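Local coordinates for ABC transporter, periplasmic substrate-binding protein (Vibrio cholerae O1 biovar eltor, PDB 1TWY) that probably binds phosphate in the periplasm and delivers it to an ABC-type importer in the inner membrane, at residues 113-118 and 214-219. Sequence-based numbering, arbitrary orientation.
Sequences NPVTNL and KAIQFE
Asn117 with Gln217 and Leu118 with Phe218 form a short parallel beta pairing, where strand 117-118 pairs with the end of the broken strand 214-218, whose Lys214 and Ile216 bond by backbone to strand 96-109 in the mixed sheet of this periplasmic-binding-protein fold. Three backbone bonds establish the register: Gln217 N to Thr116 O (3.1 Å, 160° at the hydrogen), Leu118 N to Gln217 O (3.1 Å) and Glu219 N to Leu118 O (3.0 Å). Ahead of this ladder the backbones diverge, and Lys214 spans the gap. Its chain leaves with CG anti to the backbone N (chi1 -172°) and bends near its end, so that NZ donates to two carbonyls: Asn113 O at 2.8 Å, almost in line with the C=O bond (171°), and Val115 O at 3.1 Å from above the carbonyl plane. An Asx turn, Val115 N to Asn113 OD1 at 3.0 Å, shapes the same loop. Two residues after the lysine, Ile216 places CD1 3.8 Å from Leu118 CG, an apolar contact continued by Leu118 against helix 120-128. One water joins Thr116 OG1 and Gln217 OE1, while Gln217 NE2 bonds Asp222. The ammonium thus ties down the loop by two carbonyls, probably with its charge polarising both, where the two segments share no backbone hydrogen bonds.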
ATOM      1  N   ASN A 113     -23.624  -0.525  10.624  1.00 20.23           N
ATOM      2  CA  ASN A 113     -23.971  -0.573   9.198  1.00 19.13           C
ATOM      3  C   ASN A 113     -24.235  -2.005   8.709  1.00 19.79           C
ATOM      4  O   ASN A 113     -23.436  -2.889   8.811  1.00 19.26           O
ATOM      5  CB  ASN A 113     -22.877   0.131   8.452  1.00 19.09           C
ATOM      6  CG  ASN A 113     -23.193   0.395   7.010  1.00 18.94           C
ATOM      7  OD1 ASN A 113     -23.962  -0.358   6.370  1.00 19.14           O
ATOM      8  ND2 ASN A 113     -22.483   1.399   6.445  1.00 20.00           N
ATOM      9  N   PRO A 114     -25.446  -2.293   8.162  1.00 19.13           N
ATOM     10  CA  PRO A 114     -25.719  -3.655   7.687  1.00 23.66           C
ATOM     11  C   PRO A 114     -24.959  -4.154   6.488  1.00 22.63           C
ATOM     12  O   PRO A 114     -24.962  -5.368   6.238  1.00 24.19           O
ATOM     13  CB  PRO A 114     -27.249  -3.622   7.376  1.00 24.63           C
ATOM     14  CG  PRO A 114     -27.579  -2.196   7.182  1.00 25.38           C
ATOM     15  CD  PRO A 114     -26.627  -1.424   8.108  1.00 22.47           C
ATOM     16  N   VAL A 115     -24.353  -3.247   5.728  1.00 22.67           N
ATOM     17  CA  VAL A 115     -23.607  -3.616   4.555  1.00 20.64           C
ATOM     18  C   VAL A 115     -22.459  -4.544   4.950  1.00 25.04           C
ATOM     19  O   VAL A 115     -21.760  -4.344   5.969  1.00 23.17           O
ATOM     20  CB  VAL A 115     -23.120  -2.339   3.827  1.00 23.48           C
ATOM     21  CG1 VAL A 115     -22.127  -2.593   2.731  1.00 28.21           C
ATOM     22  CG2 VAL A 115     -24.369  -1.535   3.295  1.00 21.89           C
ATOM     23  N   THR A 116     -22.339  -5.596   4.181  1.00 21.73           N
ATOM     24  CA  THR A 116     -21.297  -6.580   4.371  1.00 22.31           C
ATOM     25  C   THR A 116     -20.258  -6.681   3.249  1.00 19.56           C
ATOM     26  O   THR A 116     -19.331  -7.500   3.351  1.00 20.86           O
ATOM     27  CB  THR A 116     -21.890  -7.982   4.577  1.00 25.63           C
ATOM     28  OG1 THR A 116     -22.697  -8.383   3.449  1.00 26.75           O
ATOM     29  CG2 THR A 116     -22.766  -8.046   5.854  1.00 31.57           C
ATOM     30  N   ASN A 117     -20.511  -6.004   2.101  1.00 18.23           N
ATOM     31  CA  ASN A 117     -19.770  -6.183   0.908  1.00 19.01           C
ATOM     32  C   ASN A 117     -19.968  -4.965   0.027  1.00 19.56           C
ATOM     33  O   ASN A 117     -21.019  -4.348   0.099  1.00 23.07           O
ATOM     34  CB  ASN A 117     -20.291  -7.381   0.137  1.00 21.76           C
ATOM     35  CG  ASN A 117     -19.583  -7.560  -1.203  1.00 24.69           C
ATOM     36  OD1 ASN A 117     -18.351  -7.626  -1.304  1.00 20.72           O
ATOM     37  ND2 ASN A 117     -20.410  -7.603  -2.286  1.00 31.56           N
ATOM     38  N   LEU A 118     -18.936  -4.563  -0.714  1.00 17.36           N
ATOM     39  CA  LEU A 118     -19.117  -3.601  -1.803  1.00 19.24           C
ATOM     40  C   LEU A 118     -18.412  -4.099  -2.975  1.00 21.58           C
ATOM     41  O   LEU A 118     -17.368  -4.768  -2.823  1.00 24.01           O
ATOM     42  CB  LEU A 118     -18.581  -2.176  -1.421  1.00 17.25           C
ATOM     43  CG  LEU A 118     -19.354  -1.346  -0.372  1.00 22.74           C
ATOM     44  CD1 LEU A 118     -18.676  -0.128   0.032  1.00 22.55           C
ATOM     45  CD2 LEU A 118     -20.806  -1.014  -0.856  1.00 21.14           C
ATOM     46  N   LYS A 214     -15.964  -2.347  11.433  1.00 17.35           N
ATOM     47  CA  LYS A 214     -16.327  -3.566  10.702  1.00 19.59           C
ATOM     48  C   LYS A 214     -15.612  -3.508   9.315  1.00 19.18           C
ATOM     49  O   LYS A 214     -15.951  -2.620   8.511  1.00 17.76           O
ATOM     50  CB  LYS A 214     -17.888  -3.638  10.520  1.00 18.84           C
ATOM     51  CG  LYS A 214     -18.328  -4.979   9.952  1.00 28.88           C
ATOM     52  CD  LYS A 214     -19.740  -5.315  10.245  1.00 37.07           C
ATOM     53  CE  LYS A 214     -20.579  -4.452   9.419  1.00 27.36           C
ATOM     54  NZ  LYS A 214     -21.933  -5.200   8.968  1.00 30.82           N
ATOM     55  N   ALA A 215     -14.702  -4.405   9.055  1.00 19.34           N
ATOM     56  CA  ALA A 215     -14.078  -4.538   7.792  1.00 17.62           C
ATOM     57  C   ALA A 215     -14.998  -5.344   6.906  1.00 19.61           C
ATOM     58  O   ALA A 215     -15.503  -6.363   7.343  1.00 22.04           O
ATOM     59  CB  ALA A 215     -12.773  -5.344   7.966  1.00 19.27           C
ATOM     60  N   ILE A 216     -15.314  -4.871   5.722  1.00 19.93           N
ATOM     61  CA  ILE A 216     -16.269  -5.565   4.855  1.00 16.49           C
ATOM     62  C   ILE A 216     -15.579  -6.266   3.692  1.00 19.73           C
ATOM     63  O   ILE A 216     -14.366  -6.130   3.441  1.00 18.69           O
ATOM     64  CB  ILE A 216     -17.330  -4.632   4.353  1.00 18.54           C
ATOM     65  CG1 ILE A 216     -16.719  -3.534   3.537  1.00 18.30           C
ATOM     66  CG2 ILE A 216     -18.105  -4.118   5.555  1.00 20.53           C
ATOM     67  CD1 ILE A 216     -17.846  -2.623   2.835  1.00 22.53           C
ATOM     68  N   GLN A 217     -16.315  -7.131   3.000  1.00 20.90           N
ATOM     69  CA  GLN A 217     -15.781  -7.745   1.796  1.00 19.19           C
ATOM     70  C   GLN A 217     -15.652  -6.743   0.670  1.00 17.04           C
ATOM     71  O   GLN A 217     -16.368  -5.751   0.603  1.00 18.07           O
ATOM     72  CB  GLN A 217     -16.722  -8.867   1.334  1.00 18.98           C
ATOM     73  CG  GLN A 217     -16.744  -9.999   2.301  1.00 18.37           C
ATOM     74  CD  GLN A 217     -17.912 -11.018   1.951  1.00 29.29           C
ATOM     75  OE1 GLN A 217     -18.906 -10.671   1.252  1.00 26.46           O
ATOM     76  NE2 GLN A 217     -17.791 -12.206   2.437  1.00 26.90           N
ATOM     77  N   PHE A 218     -14.768  -7.062  -0.246  1.00 21.81           N
ATOM     78  CA  PHE A 218     -14.636  -6.405  -1.534  1.00 20.45           C
ATOM     79  C   PHE A 218     -14.816  -7.444  -2.626  1.00 21.84           C
ATOM     80  O   PHE A 218     -14.045  -8.437  -2.695  1.00 22.50           O
ATOM     81  CB  PHE A 218     -13.266  -5.741  -1.689  1.00 20.97           C
ATOM     82  CG  PHE A 218     -13.148  -4.895  -2.934  1.00 21.62           C
ATOM     83  CD1 PHE A 218     -13.895  -3.756  -3.068  1.00 20.37           C
ATOM     84  CD2 PHE A 218     -12.263  -5.238  -3.920  1.00 29.54           C
ATOM     85  CE1 PHE A 218     -13.773  -2.915  -4.157  1.00 23.17           C
ATOM     86  CE2 PHE A 218     -12.117  -4.406  -5.001  1.00 22.28           C
ATOM     87  CZ  PHE A 218     -12.886  -3.285  -5.142  1.00 20.50           C
ATOM     88  N   GLU A 219     -15.819  -7.225  -3.485  1.00 24.22           N
ATOM     89  CA  GLU A 219     -16.228  -8.210  -4.520  1.00 28.10           C
ATOM     90  C   GLU A 219     -16.395  -9.581  -3.885  1.00 23.14           C
ATOM     91  O   GLU A 219     -15.926 -10.579  -4.402  1.00 26.41           O
ATOM     92  CB  GLU A 219     -15.276  -8.248  -5.700  1.00 29.29           C
ATOM     93  CG  GLU A 219     -15.280  -6.943  -6.528  1.00 30.54           C
ATOM     94  CD  GLU A 219     -16.519  -6.730  -7.395  1.00 29.15           C
ATOM     95  OE1 GLU A 219     -17.540  -7.485  -7.326  1.00 37.06           O
ATOM     96  OE2 GLU A 219     -16.484  -5.749  -8.194  1.00 34.11           O
TER
HETATM   97  O   HOH W   1     -21.392 -10.509   2.058  1.00 34.12           O